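Local structure of manganese-dependent ADP-ribose/CDP-alcohol diphosphatase (Danio rerio, 2NXF) at residues Phe6-Ile11 with Phe142-Leu147. The protein probably hydrolyses ADP-ribose and CDP-alcohols such as CDP-choline at a two-metal centre, releasing AMP or CMP. Numbering follows the deposited sequence.
Sequences FTFGLI and FRFVLL
F8 and F144 meet between two strands, their first torsions turning the rings toward each other: F8 holds CG between its backbone N and carbonyl carbon (chi1 62°), whereas F144 sets CG anti to the carbonyl carbon (chi1 -80°) and advances from the opposite direction. The result is a tilted edge-to-face pair, the edge of F144 toward the face of F8. F144 CZ stands 3.6 Å above the F8 ring plane, over its centre, with F8 CE2 the nearest ring atom at 3.7 Å. The two planes are inclined at 66°, and the centroids lie 5.0 Å apart. F6 joins obliquely, its CE2 lying 3.8 Å from F144 CZ, so that one ring corner serves both partners. F136 and F226, on the strands flanking 142-146, also meet the F144 ring and extend the cluster across that sheet. Were F8 cut back to an alanine, F144 would probably lose the aromatic face it meets, opening a gap between the sheets. Strands 6-11 and 142-146 belong to different sheets, the two that pack face to face in the calcineurin-like phosphoesterase sandwich. No hydrogen bond crosses between these segments; their buried contact rests on dispersion and the weak electrostatics of ring C-H against pi cloud.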
loop_
_atom_site.group_PDB
_atom_site.type_symbol
_atom_site.label_atom_id
_atom_site.label_comp_id
_atom_site.label_asym_id
_atom_site.label_seq_id
_atom_site.Cartn_x
_atom_site.Cartn_y
_atom_site.Cartn_z
ATOM N N PHE A 6 0.846 -19.742 7.873
ATOM C CA PHE A 6 1.231 -18.406 8.296
ATOM C C PHE A 6 -0.016 -17.544 8.428
ATOM O O PHE A 6 -0.970 -17.718 7.673
ATOM C CB PHE A 6 2.184 -17.789 7.257
ATOM C CG PHE A 6 2.906 -16.548 7.734
ATOM C CD1 PHE A 6 3.935 -16.638 8.681
ATOM C CD2 PHE A 6 2.589 -15.299 7.207
ATOM C CE1 PHE A 6 4.613 -15.463 9.098
ATOM C CE2 PHE A 6 3.256 -14.135 7.624
ATOM C CZ PHE A 6 4.268 -14.228 8.575
ATOM N N THR A 7 0.011 -16.609 9.373
ATOM C CA THR A 7 -1.162 -15.780 9.693
ATOM C C THR A 7 -0.676 -14.350 9.889
ATOM O O THR A 7 0.273 -14.117 10.633
ATOM C CB THR A 7 -1.831 -16.266 11.014
ATOM O OG1 THR A 7 -2.277 -17.631 10.889
ATOM C CG2 THR A 7 -3.011 -15.379 11.372
ATOM N N PHE A 8 -1.298 -13.383 9.208
ATOM C CA PHE A 8 -0.822 -11.994 9.328
ATOM C C PHE A 8 -1.971 -10.998 9.289
ATOM O O PHE A 8 -2.973 -11.252 8.638
ATOM C CB PHE A 8 0.246 -11.654 8.289
ATOM C CG PHE A 8 -0.217 -11.745 6.849
ATOM C CD1 PHE A 8 -0.509 -10.596 6.114
ATOM C CD2 PHE A 8 -0.318 -12.994 6.223
ATOM C CE1 PHE A 8 -0.903 -10.687 4.779
ATOM C CE2 PHE A 8 -0.729 -13.104 4.898
ATOM C CZ PHE A 8 -1.022 -11.956 4.179
ATOM N N GLY A 9 -1.819 -9.890 10.006
ATOM C CA GLY A 9 -2.819 -8.804 9.945
ATOM C C GLY A 9 -2.621 -7.900 8.732
ATOM O O GLY A 9 -1.511 -7.766 8.234
ATOM N N LEU A 10 -3.701 -7.268 8.264
ATOM C CA LEU A 10 -3.662 -6.307 7.142
ATOM C C LEU A 10 -4.511 -5.092 7.464
ATOM O O LEU A 10 -5.628 -5.239 7.957
ATOM C CB LEU A 10 -4.283 -6.937 5.886
ATOM C CG LEU A 10 -3.483 -8.027 5.215
ATOM C CD1 LEU A 10 -4.384 -8.834 4.273
ATOM C CD2 LEU A 10 -2.311 -7.386 4.460
ATOM N N ILE A 11 -4.003 -3.903 7.132
ATOM C CA ILE A 11 -4.784 -2.678 7.369
ATOM C C ILE A 11 -4.259 -1.614 6.400
ATOM O O ILE A 11 -3.099 -1.675 5.992
ATOM C CB ILE A 11 -4.686 -2.219 8.845
ATOM C CG1 ILE A 11 -5.849 -1.276 9.222
ATOM C CG2 ILE A 11 -3.287 -1.645 9.164
ATOM C CD1 ILE A 11 -6.031 -1.102 10.763
ATOM N N PHE A 142 6.385 -19.552 0.809
ATOM C CA PHE A 142 5.739 -18.234 0.651
ATOM C C PHE A 142 6.743 -17.117 0.624
ATOM O O PHE A 142 7.806 -17.201 1.269
ATOM C CB PHE A 142 4.713 -17.977 1.763
ATOM C CG PHE A 142 3.541 -18.898 1.694
ATOM C CD1 PHE A 142 2.484 -18.612 0.841
ATOM C CD2 PHE A 142 3.509 -20.078 2.444
ATOM C CE1 PHE A 142 1.404 -19.487 0.733
ATOM C CE2 PHE A 142 2.418 -20.955 2.355
ATOM C CZ PHE A 142 1.373 -20.654 1.498
ATOM N N ARG A 143 6.418 -16.075 -0.137
ATOM C CA ARG A 143 7.320 -14.934 -0.246
ATOM C C ARG A 143 6.487 -13.666 -0.238
ATOM O O ARG A 143 5.437 -13.634 -0.870
ATOM C CB ARG A 143 8.180 -15.022 -1.506
ATOM C CG ARG A 143 9.293 -13.933 -1.488
ATOM C CD ARG A 143 10.449 -14.298 -2.353
ATOM N NE ARG A 143 11.010 -15.578 -1.947
ATOM C CZ ARG A 143 11.999 -15.725 -1.067
ATOM N NH1 ARG A 143 12.574 -14.662 -0.499
ATOM N NH2 ARG A 143 12.418 -16.932 -0.767
ATOM N N PHE A 144 6.933 -12.663 0.525
ATOM C CA PHE A 144 6.306 -11.329 0.547
ATOM C C PHE A 144 7.205 -10.364 -0.190
ATOM O O PHE A 144 8.432 -10.391 -0.016
ATOM C CB PHE A 144 6.173 -10.801 1.989
ATOM C CG PHE A 144 5.003 -11.362 2.768
ATOM C CD1 PHE A 144 4.355 -12.522 2.377
ATOM C CD2 PHE A 144 4.577 -10.723 3.935
ATOM C CE1 PHE A 144 3.260 -13.025 3.144
ATOM C CE2 PHE A 144 3.501 -11.218 4.686
ATOM C CZ PHE A 144 2.848 -12.352 4.287
ATOM N N VAL A 145 6.595 -9.475 -0.973
ATOM C CA VAL A 145 7.339 -8.447 -1.691
ATOM C C VAL A 145 6.628 -7.131 -1.394
ATOM O O VAL A 145 5.409 -7.028 -1.594
ATOM C CB VAL A 145 7.334 -8.696 -3.225
ATOM C CG1 VAL A 145 8.097 -7.580 -3.963
ATOM C CG2 VAL A 145 7.940 -10.081 -3.570
ATOM N N LEU A 146 7.363 -6.138 -0.900
ATOM C CA LEU A 146 6.799 -4.811 -0.670
ATOM C C LEU A 146 7.399 -3.899 -1.716
ATOM O O LEU A 146 8.637 -3.857 -1.854
ATOM C CB LEU A 146 7.173 -4.267 0.722
ATOM C CG LEU A 146 6.184 -4.549 1.865
ATOM C CD1 LEU A 146 6.283 -6.017 2.244
ATOM C CD2 LEU A 146 6.475 -3.634 3.078
ATOM N N LEU A 147 6.526 -3.196 -2.440
ATOM C CA LEU A 147 6.948 -2.310 -3.525
ATOM C C LEU A 147 6.838 -0.849 -3.134
ATOM O O LEU A 147 6.095 -0.496 -2.189
ATOM C CB LEU A 147 6.079 -2.553 -4.766
ATOM C CG LEU A 147 6.069 -3.967 -5.368
ATOM C CD1 LEU A 147 5.181 -3.985 -6.612
ATOM C CD2 LEU A 147 7.502 -4.417 -5.674
#